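Local coordinates for protein Lys-gingipain W83 (Porphyromonas gingivalis, PDB 6I9A) that cleaves proteins and peptides after lysine as a secreted cysteine endopeptidase and possible virulence factor, here in its catalytic part with the inhibitor KYT-36 bound, at residues A[155-158]-A[163-166]; A[167-172]-A[191-196]; A[211-216]-A[221-226]. All coordinates share one frame; numbering follows the deposited sequence. Where two conformers were deposited one is given.

In the fold
Interactions 1 and 2 follow one another through the beta-alpha-beta unit of strand 152-157, helix 163-178 and strand 188-192, and their centres lie about 4 Å apart; Asn-164 ND2 of interaction 1 reaches Leu-193 O of interaction 2 at 2.9 Å. Interaction 3 belongs to the next strand of the same sheet, 210-214, and its centre is about 10 Å from that of interaction 1. There the strands are joined by probable bonds such as Ile-156 N to Asn-212 O at 2.9 Å. Interaction 3 carries His-216 of the active site and touches the inhibitor, interaction 1 reaches the inhibitor through Trp-163, and in interaction 2 the side chain of Ile-172 is about 9 Å from it.

Interaction 1 of 3, residues A[155-158]-A[163-166]; sequences LIAG and WNSQ
The side-chain nitrogen ND2 of Asn-164 gives a hydrogen to Gly-158 O at 3.0 Å and another to the carbonyl oxygen of Leu-193, so one amide group is gripped from two parts of the chain. The contact lies at the strand-to-helix connection of a beta-alpha-beta unit: strand 152-157 of the six-stranded, mostly parallel sheet ends, a short loop follows, and helix 163-178 begins. The bond to Gly-158 is nearly straight, with an angle of 164° at the hydrogen, and the acceptor lies close to the plane of the Asn-164 amide. Seen from the acceptor, however, ND2 stands well above the carbonyl plane. A third carbonyl, Ala-157 O, is only 3.1 Å from ND2, but the angle is too poor for a hydrogen bond; that oxygen is instead bonded by the hydroxyl of Tyr-197.

The first torsion of Asn-164 (chi1 165°) sets CG opposite the backbone N, alongside the carbonyl carbon, which carries the amide across to the strand end. Its other polar atom, OD1, accepts from Gln-169 NE2, five residues further along the helix, and this fixes which way round the amide lies. Asparagine suits the place because a short side chain with both a donor and an acceptor can serve carbonyls at a strand end and a helix neighbour together.

Ala-157 points its methyl toward the helix, and so small a side chain leaves room for the helix to pass close, with the backbone of Gly-168 against it. The neighbouring Trp-163 leads away from this contact, stacking on Trp-285 and touching the inhibitor in its pocket. Asn-164 CB lies 3.6 Å from Gly-158 O, and the methyl CB of Ala-157 sits 3.9 Å from Asn-164 ND2.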
loop_
_atom_site.group_PDB
_atom_site.type_symbol
_atom_site.label_atom_id
_atom_site.label_comp_id
_atom_site.label_asym_id
_atom_site.label_seq_id
_atom_site.Cartn_x
_atom_site.Cartn_y
_atom_site.Cartn_z
ATOM N N LEU A 155 1.930 11.933 -13.774
ATOM C CA LEU A 155 1.458 12.916 -12.770
ATOM C C LEU A 155 0.542 13.908 -13.450
ATOM O O LEU A 155 0.926 14.510 -14.476
ATOM C CB LEU A 155 2.671 13.633 -12.191
ATOM C CG LEU A 155 3.750 12.747 -11.544
ATOM C CD1 LEU A 155 4.961 13.591 -11.129
ATOM C CD2 LEU A 155 3.177 11.999 -10.299
ATOM N N ILE A 156 -0.678 14.067 -12.933
ATOM C CA ILE A 156 -1.655 14.945 -13.585
ATOM C C ILE A 156 -2.276 15.883 -12.569
ATOM O O ILE A 156 -2.896 15.418 -11.572
ATOM C CB ILE A 156 -2.793 14.070 -14.233
ATOM C CG1 ILE A 156 -2.186 13.164 -15.342
ATOM C CG2 ILE A 156 -3.901 14.980 -14.820
ATOM C CD1 ILE A 156 -3.159 12.094 -15.786
ATOM N N ALA A 157 -2.182 17.200 -12.848
ATOM C CA ALA A 157 -2.963 18.214 -12.166
ATOM C C ALA A 157 -4.163 18.455 -13.062
ATOM O O ALA A 157 -4.037 19.140 -14.111
ATOM C CB ALA A 157 -2.159 19.493 -11.963
ATOM N N GLY A 158 -5.294 17.829 -12.774
ATOM C CA GLY A 158 -6.462 17.903 -13.641
ATOM C C GLY A 158 -7.160 19.239 -13.614
ATOM O O GLY A 158 -6.744 20.200 -12.960
ATOM N N TRP A 163 -8.750 26.050 -9.008
ATOM C CA TRP A 163 -7.819 25.279 -8.178
ATOM C C TRP A 163 -6.689 24.635 -8.955
ATOM O O TRP A 163 -5.684 24.270 -8.329
ATOM C CB TRP A 163 -8.585 24.184 -7.418
ATOM C CG TRP A 163 -9.472 24.691 -6.312
ATOM C CD1 TRP A 163 -10.834 24.807 -6.342
ATOM C CD2 TRP A 163 -9.053 25.073 -5.002
ATOM N NE1 TRP A 163 -11.284 25.291 -5.137
ATOM C CE2 TRP A 163 -10.210 25.469 -4.297
ATOM C CE3 TRP A 163 -7.796 25.188 -4.375
ATOM C CZ2 TRP A 163 -10.168 25.923 -2.969
ATOM C CZ3 TRP A 163 -7.757 25.586 -3.038
ATOM C CH2 TRP A 163 -8.925 26.016 -2.377
ATOM N N ASN A 164 -6.802 24.467 -10.284
ATOM C CA ASN A 164 -5.672 23.852 -10.983
ATOM C C ASN A 164 -4.404 24.689 -10.782
ATOM O O ASN A 164 -3.337 24.141 -10.494
ATOM C CB ASN A 164 -6.039 23.701 -12.477
ATOM C CG ASN A 164 -4.829 23.431 -13.326
ATOM O OD1 ASN A 164 -4.088 24.345 -13.704
ATOM N ND2 ASN A 164 -4.516 22.143 -13.536
ATOM N N SER A 165 -4.507 26.027 -10.906
ATOM C CA SER A 165 -3.276 26.813 -10.751
ATOM C C SER A 165 -2.900 27.008 -9.291
ATOM O O SER A 165 -1.706 27.142 -8.962
ATOM C CB SER A 165 -3.445 28.194 -11.420
ATOM O OG SER A 165 -4.492 28.956 -10.819
ATOM N N GLN A 166 -3.891 27.073 -8.399
ATOM C CA GLN A 166 -3.617 27.390 -6.995
ATOM C C GLN A 166 -3.091 26.220 -6.211
ATOM O O GLN A 166 -2.313 26.432 -5.267
ATOM C CB GLN A 166 -4.875 27.932 -6.320
ATOM C CG GLN A 166 -5.261 29.308 -6.915
ATOM C CD GLN A 166 -4.256 30.335 -6.452
ATOM O OE1 GLN A 166 -4.096 30.542 -5.265
ATOM N NE2 GLN A 166 -3.526 30.898 -7.359
#

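Interaction 2 of 3, residues A[167-172]-A[191-196]; sequences VGQPTI and NYLKAP
Gln-169 and Leu-193 meet with their side chains at about a right angle, the aliphatic part of the glutamine lying against the backbone and CB of the leucine. The closest approach is Gln-169 CG to Leu-193 O at 3.1 Å. Gln-169 NE2 is 3.4 Å from the same oxygen, at an angle too poor for a hydrogen bond; the polar partner of this amide is Asn-164. With CG beside the backbone N (chi1 -67°) and the chain extended beyond it, the glutamine reaches from the helix to the loop, its NE2 also lying against Lys-194 CB at 3.9 Å.

Nearly one turn on, Ile-172 and Leu-193 run antiparallel alongside one another, CG2 of the isoleucine touching CD2 of the leucine at 3.8 Å. Branched apolar side chains suit this inner part of the contact, whereas Lys-194, at the outer margin, sends its amine outward.

The contact joins helix 163-178 to the end of strand 188-192, the second strand of the beta-alpha-beta unit. Ile-172 also packs on Leu-155 and Ala-157 of strand 152-157, while Pro-170 and Thr-171 lean on Tyr-289 of helix 285-293.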
loop_
_atom_site.group_PDB
_atom_site.type_symbol
_atom_site.label_atom_id
_atom_site.label_comp_id
_atom_site.label_asym_id
_atom_site.label_seq_id
_atom_site.Cartn_x
_atom_site.Cartn_y
_atom_site.Cartn_z
ATOM N N VAL A 167 -3.523 24.995 -6.562
ATOM C CA VAL A 167 -3.110 23.819 -5.782
ATOM C C VAL A 167 -2.645 22.662 -6.671
ATOM O O VAL A 167 -1.667 22.026 -6.334
ATOM C CB VAL A 167 -4.291 23.354 -4.905
ATOM C CG1 VAL A 167 -4.114 21.918 -4.401
ATOM C CG2 VAL A 167 -4.455 24.299 -3.707
ATOM N N GLY A 168 -3.361 22.360 -7.761
ATOM C CA GLY A 168 -2.989 21.172 -8.544
ATOM C C GLY A 168 -1.579 21.257 -9.087
ATOM O O GLY A 168 -0.742 20.338 -8.913
ATOM N N GLN A 169 -1.276 22.386 -9.761
ATOM C CA GLN A 169 0.068 22.522 -10.330
ATOM C C GLN A 169 1.172 22.588 -9.250
ATOM O O GLN A 169 2.156 21.867 -9.338
ATOM C CB GLN A 169 0.146 23.702 -11.265
ATOM C CG GLN A 169 -0.693 23.535 -12.539
ATOM C CD GLN A 169 -0.353 24.583 -13.551
ATOM O OE1 GLN A 169 0.838 24.873 -13.771
ATOM N NE2 GLN A 169 -1.374 25.141 -14.154
ATOM N N PRO A 170 0.987 23.375 -8.174
ATOM C CA PRO A 170 2.021 23.361 -7.117
ATOM C C PRO A 170 2.247 21.963 -6.543
ATOM O O PRO A 170 3.375 21.607 -6.222
ATOM C CB PRO A 170 1.492 24.373 -6.063
ATOM C CG PRO A 170 0.627 25.323 -6.894
ATOM C CD PRO A 170 0.011 24.484 -7.974
ATOM N N THR A 171 1.161 21.160 -6.403
ATOM C CA THR A 171 1.322 19.783 -5.877
ATOM C C THR A 171 2.249 18.969 -6.782
ATOM O O THR A 171 3.253 18.392 -6.314
ATOM C CB THR A 171 -0.028 19.090 -5.809
ATOM O OG1 THR A 171 -0.893 19.757 -4.871
ATOM C CG2 THR A 171 0.120 17.630 -5.356
ATOM N N ILE A 172 1.910 18.909 -8.083
ATOM C CA ILE A 172 2.692 18.046 -8.988
ATOM C C ILE A 172 4.098 18.611 -9.168
ATOM O O ILE A 172 5.072 17.840 -9.212
ATOM C CB ILE A 172 1.921 17.927 -10.330
ATOM C CG1 ILE A 172 0.554 17.251 -10.146
ATOM C CG2 ILE A 172 2.780 17.208 -11.400
ATOM C CD1 ILE A 172 0.539 15.934 -9.473
ATOM N N ASN A 191 3.962 14.304 -17.355
ATOM C CA ASN A 191 3.232 15.218 -16.447
ATOM C C ASN A 191 2.373 16.154 -17.263
ATOM O O ASN A 191 2.804 16.665 -18.308
ATOM C CB ASN A 191 4.215 15.979 -15.544
ATOM C CG ASN A 191 5.127 16.939 -16.254
ATOM O OD1 ASN A 191 4.878 18.153 -16.227
ATOM N ND2 ASN A 191 6.203 16.450 -16.872
ATOM N N TYR A 192 1.153 16.359 -16.781
ATOM C CA TYR A 192 0.193 17.241 -17.431
ATOM C C TYR A 192 -0.302 18.201 -16.372
ATOM O O TYR A 192 -1.018 17.801 -15.433
ATOM C CB TYR A 192 -0.937 16.401 -18.004
ATOM C CG TYR A 192 -0.447 15.508 -19.112
ATOM C CD1 TYR A 192 0.212 14.307 -18.827
ATOM C CD2 TYR A 192 -0.537 15.907 -20.457
ATOM C CE1 TYR A 192 0.762 13.524 -19.840
ATOM C CE2 TYR A 192 0.000 15.121 -21.475
ATOM C CZ TYR A 192 0.631 13.919 -21.166
ATOM O OH TYR A 192 1.178 13.142 -22.161
ATOM N N LEU A 193 0.109 19.447 -16.478
ATOM C CA LEU A 193 -0.188 20.460 -15.477
ATOM C C LEU A 193 -1.439 21.219 -15.747
ATOM O O LEU A 193 -1.976 21.846 -14.837
ATOM C CB LEU A 193 1.003 21.444 -15.410
ATOM C CG LEU A 193 2.331 20.823 -14.882
ATOM C CD1 LEU A 193 3.529 21.764 -15.090
ATOM C CD2 LEU A 193 2.187 20.335 -13.409
ATOM N N LYS A 194 -1.877 21.223 -16.994
ATOM C CA LYS A 194 -3.037 21.998 -17.444
ATOM C C LYS A 194 -3.372 21.541 -18.847
ATOM O O LYS A 194 -2.614 20.757 -19.448
ATOM C CB LYS A 194 -2.754 23.524 -17.438
ATOM C CG LYS A 194 -1.568 23.896 -18.321
ATOM C CD LYS A 194 -1.267 25.415 -18.204
ATOM C CE LYS A 194 -0.056 25.782 -19.021
ATOM N NZ LYS A 194 0.109 27.262 -19.097
ATOM N N ALA A 195 -4.502 21.983 -19.358
ATOM C CA ALA A 195 -4.916 21.640 -20.715
ATOM C C ALA A 195 -3.925 22.217 -21.734
ATOM O O ALA A 195 -3.290 23.246 -21.487
ATOM C CB ALA A 195 -6.316 22.199 -20.956
ATOM N N PRO A 196 -3.688 21.495 -22.858
ATOM C CA PRO A 196 -4.368 20.256 -23.261
ATOM C C PRO A 196 -3.849 19.016 -22.547
ATOM O O PRO A 196 -2.641 18.817 -22.364
ATOM C CB PRO A 196 -4.069 20.173 -24.766
ATOM C CG PRO A 196 -2.728 20.812 -24.891
ATOM C CD PRO A 196 -2.768 21.980 -23.923
#

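Interaction 3 of 3, residues A[211-216]-A[221-226]; sequences ANYTAH and AWADPL. With H8E (benzyl-N-[(2S)-1-[[(3S)-7-amino-1-(benzylamino)-1,2-dioxoheptan-3-yl]amino]-5-(2-methyl-2-phenylhydrazinyl)-1,5-dioxopentan-2-yl]carbamate), chain I.
Tyr-213 and Trp-222 lie almost flat on one another in an offset stack, the tyrosine ring and the five-membered ring of the indole having centroids 4.4 Å apart and planes at 6°. Each CB sits over the other's ring: Tyr-213 CB stands 3.4 Å from the centroid of the six-membered indole ring, and Trp-222 CB lies over the middle of the phenol ring, both as CH-pi contacts. CG of the tyrosine is anti to its own nitrogen (chi1 169°), which lays the ring along the chain toward His-216.

At the far end of that ring, Tyr-213 OH donates to His-216 O at 2.7 Å and accepts from Asp-224 N at 3.0 Å. A tyrosine fits because its flat ring fills the stack while the OH meets polar backbone beyond it. His-216 O takes a second hydrogen from Ala-223 N at 2.9 Å, so two donors hold this carbonyl.

Strand 210-214 is a parallel strand of the six-stranded, mostly parallel sheet of the peptidase C25 domain, and His-216, the probable proton donor of the active site, follows just beyond its end. The small antiparallel sheet containing strand 221-223 packs beside that end. A water joins the two parts, accepting from His-216 N and donating to Asp-224 O.

Outward lies the inhibitor: its lysine-like amine NAB donates to Thr-214 OG1 at 2.9 Å, and the ring of its benzylamide touches His-216 CB through CAR and Ala-223 CB through CAH. In the next shell, Asp-160 OD2 bonds His-216 NE2, while Tyr-276 OH holds Trp-222 NE1 and Phe-261 stacks on the indole.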
loop_
_atom_site.group_PDB
_atom_site.type_symbol
_atom_site.label_atom_id
_atom_site.label_comp_id
_atom_site.label_asym_id
_atom_site.label_seq_id
_atom_site.Cartn_x
_atom_site.Cartn_y
_atom_site.Cartn_z
ATOM N N ALA A 211 0.988 6.372 -10.893
ATOM C CA ALA A 211 0.124 7.370 -11.529
ATOM C C ALA A 211 -0.590 8.114 -10.433
ATOM O O ALA A 211 -1.222 7.476 -9.569
ATOM C CB ALA A 211 -0.864 6.697 -12.452
ATOM N N ASN A 212 -0.508 9.468 -10.455
ATOM C CA ASN A 212 -1.204 10.276 -9.431
ATOM C C ASN A 212 -1.960 11.385 -10.145
ATOM O O ASN A 212 -1.381 12.147 -10.935
ATOM C CB ASN A 212 -0.179 10.859 -8.475
ATOM C CG ASN A 212 -0.673 11.656 -7.282
ATOM O OD1 ASN A 212 0.127 12.379 -6.694
ATOM N ND2 ASN A 212 -1.936 11.510 -6.881
ATOM N N TYR A 213 -3.267 11.434 -9.887
ATOM C CA TYR A 213 -4.193 12.418 -10.422
ATOM C C TYR A 213 -4.722 13.231 -9.246
ATOM O O TYR A 213 -5.206 12.667 -8.256
ATOM C CB TYR A 213 -5.340 11.665 -11.133
ATOM C CG TYR A 213 -6.516 12.525 -11.530
ATOM C CD1 TYR A 213 -7.572 12.735 -10.646
ATOM C CD2 TYR A 213 -6.623 13.051 -12.810
ATOM C CE1 TYR A 213 -8.706 13.444 -11.021
ATOM C CE2 TYR A 213 -7.756 13.771 -13.201
ATOM C CZ TYR A 213 -8.797 13.959 -12.301
ATOM O OH TYR A 213 -9.908 14.695 -12.694
ATOM N N THR A 214 -4.696 14.565 -9.358
ATOM C CA THR A 214 -5.312 15.456 -8.374
ATOM C C THR A 214 -6.198 16.449 -9.120
ATOM O O THR A 214 -5.708 17.250 -9.953
ATOM C CB THR A 214 -4.264 16.141 -7.500
ATOM O OG1 THR A 214 -5.015 17.053 -6.649
ATOM C CG2 THR A 214 -3.187 16.941 -8.241
ATOM N N ALA A 215 -7.501 16.359 -8.882
ATOM C CA ALA A 215 -8.590 17.207 -9.434
ATOM C C ALA A 215 -9.916 16.488 -9.182
ATOM O O ALA A 215 -10.045 15.890 -8.122
ATOM C CB ALA A 215 -8.402 17.569 -10.916
ATOM N N HIS A 216 -10.904 16.559 -10.082
ATOM C CA HIS A 216 -12.257 16.035 -9.793
ATOM C C HIS A 216 -12.368 14.549 -10.005
ATOM O O HIS A 216 -11.870 14.017 -11.016
ATOM C CB HIS A 216 -13.301 16.743 -10.655
ATOM C CG HIS A 216 -13.242 18.231 -10.609
ATOM N ND1 HIS A 216 -13.516 18.977 -11.736
ATOM C CD2 HIS A 216 -12.885 19.072 -9.626
ATOM C CE1 HIS A 216 -13.359 20.243 -11.397
ATOM N NE2 HIS A 216 -13.019 20.358 -10.140
ATOM N N ALA A 221 -14.669 7.295 -12.147
ATOM C CA ALA A 221 -13.758 7.972 -13.051
ATOM C C ALA A 221 -12.875 8.958 -12.344
ATOM O O ALA A 221 -13.269 9.625 -11.378
ATOM C CB ALA A 221 -14.531 8.743 -14.156
ATOM N N TRP A 222 -11.693 9.168 -12.931
ATOM C CA TRP A 222 -10.953 10.423 -12.811
ATOM C C TRP A 222 -11.663 11.321 -13.831
ATOM O O TRP A 222 -11.753 10.962 -15.010
ATOM C CB TRP A 222 -9.462 10.248 -13.108
ATOM C CG TRP A 222 -8.749 9.454 -12.066
ATOM C CD1 TRP A 222 -9.177 9.155 -10.801
ATOM C CD2 TRP A 222 -7.400 8.998 -12.151
ATOM N NE1 TRP A 222 -8.181 8.510 -10.111
ATOM C CE2 TRP A 222 -7.077 8.396 -10.920
ATOM C CE3 TRP A 222 -6.430 9.009 -13.174
ATOM C CZ2 TRP A 222 -5.791 7.898 -10.631
ATOM C CZ3 TRP A 222 -5.178 8.453 -12.909
ATOM C CH2 TRP A 222 -4.872 7.897 -11.652
ATOM N N ALA A 223 -12.239 12.447 -13.414
ATOM C CA ALA A 223 -13.237 13.099 -14.256
ATOM C C ALA A 223 -12.701 13.983 -15.373
ATOM O O ALA A 223 -13.380 14.091 -16.416
ATOM C CB ALA A 223 -14.201 13.900 -13.396
ATOM N N ASP A 224 -11.578 14.659 -15.174
ATOM C CA ASP A 224 -11.115 15.590 -16.238
ATOM C C ASP A 224 -9.644 15.929 -16.003
ATOM O O ASP A 224 -9.325 16.692 -15.076
ATOM C CB ASP A 224 -11.952 16.885 -16.212
ATOM C CG ASP A 224 -11.668 17.795 -17.377
ATOM O OD1 ASP A 224 -10.701 17.555 -18.093
ATOM O OD2 ASP A 224 -12.414 18.806 -17.543
ATOM N N PRO A 225 -8.732 15.360 -16.786
ATOM C CA PRO A 225 -8.999 14.544 -17.977
ATOM C C PRO A 225 -9.664 13.219 -17.619
ATOM O O PRO A 225 -9.339 12.589 -16.604
ATOM C CB PRO A 225 -7.611 14.327 -18.580
ATOM C CG PRO A 225 -6.642 14.526 -17.423
ATOM C CD PRO A 225 -7.300 15.631 -16.631
ATOM N N LEU A 226 -10.594 12.787 -18.454
ATOM C CA LEU A 226 -11.444 11.681 -18.157
ATOM C C LEU A 226 -10.785 10.321 -18.360
ATOM O O LEU A 226 -10.243 9.995 -19.436
ATOM C CB LEU A 226 -12.691 11.771 -19.071
ATOM C CG LEU A 226 -13.764 10.683 -18.882
ATOM C CD1 LEU A 226 -14.457 10.823 -17.501
ATOM C CD2 LEU A 226 -14.835 10.772 -19.980
HETATM C CAQ H8E I . -17.748 14.627 -10.290
HETATM C CAK H8E I . -17.791 14.384 -11.679
HETATM C CAH H8E I . -17.324 15.351 -12.570
HETATM C CAL H8E I . -16.828 16.571 -12.118
HETATM C CAR H8E I . -16.817 16.787 -10.748
HETATM C CBO H8E I . -17.223 15.839 -9.819
HETATM C CBA H8E I . -17.210 16.183 -8.451
HETATM N NBE H8E I . -15.917 15.914 -7.800
HETATM C CBL H8E I . -15.432 16.674 -6.780
HETATM O OAE H8E I . -16.003 17.710 -6.416
HETATM C CBN H8E I . -14.145 16.178 -6.128
HETATM O OAG H8E I . -13.490 15.365 -6.851
HETATM C CBS H8E I . -13.322 17.351 -5.507
HETATM C CBB H8E I . -11.845 17.002 -5.290
HETATM C CAY H8E I . -11.018 18.191 -4.794
HETATM C CAX H8E I . -9.605 17.837 -4.319
HETATM C CAW H8E I . -8.678 17.484 -5.475
HETATM N NAB H8E I . -7.317 17.186 -4.937
HETATM N NBG H8E I . -13.901 17.868 -4.261
HETATM C C H8E I . -14.316 19.115 -4.043
HETATM O O H8E I . -14.328 20.020 -4.868
HETATM C CA H8E I . -14.978 19.287 -2.682
HETATM N N H8E I . -14.957 20.672 -2.221
HETATM C CBK H8E I . -13.811 21.306 -1.869
HETATM O OAD H8E I . -12.720 20.747 -2.056
HETATM O OBI H8E I . -13.959 22.473 -1.366
HETATM C CBD H8E I . -12.764 23.272 -1.041
HETATM C CBP H8E I . -13.124 24.651 -0.715
HETATM C CAS H8E I . -13.244 25.093 0.604
HETATM C CAM H8E I . -13.574 26.439 0.946
HETATM C CAI H8E I . -13.851 27.294 -0.136
HETATM C CAN H8E I . -13.798 26.832 -1.442
HETATM C CAT H8E I . -13.437 25.532 -1.751
HETATM C CB H8E I . -16.438 18.811 -2.760
HETATM C CG H8E I . -17.282 19.592 -3.802
HETATM C CD H8E I . -18.560 18.870 -4.112
HETATM O OE1 H8E I . -19.543 18.993 -3.381
HETATM N NE2 H8E I . -18.457 18.067 -5.187
HETATM N NBT H8E I . -19.476 17.177 -5.563
HETATM C CAA H8E I . -19.031 15.758 -5.518
HETATM C CBQ H8E I . -20.352 17.671 -6.578
HETATM C CAU H8E I . -21.037 16.811 -7.450
HETATM C CAO H8E I . -21.928 17.323 -8.389
HETATM C CAJ H8E I . -22.135 18.694 -8.478
HETATM C CAP H8E I . -21.434 19.562 -7.653
HETATM C CAV H8E I . -20.561 19.052 -6.690
HETATM O O HOH W 1 -11.026 17.549 -12.848
#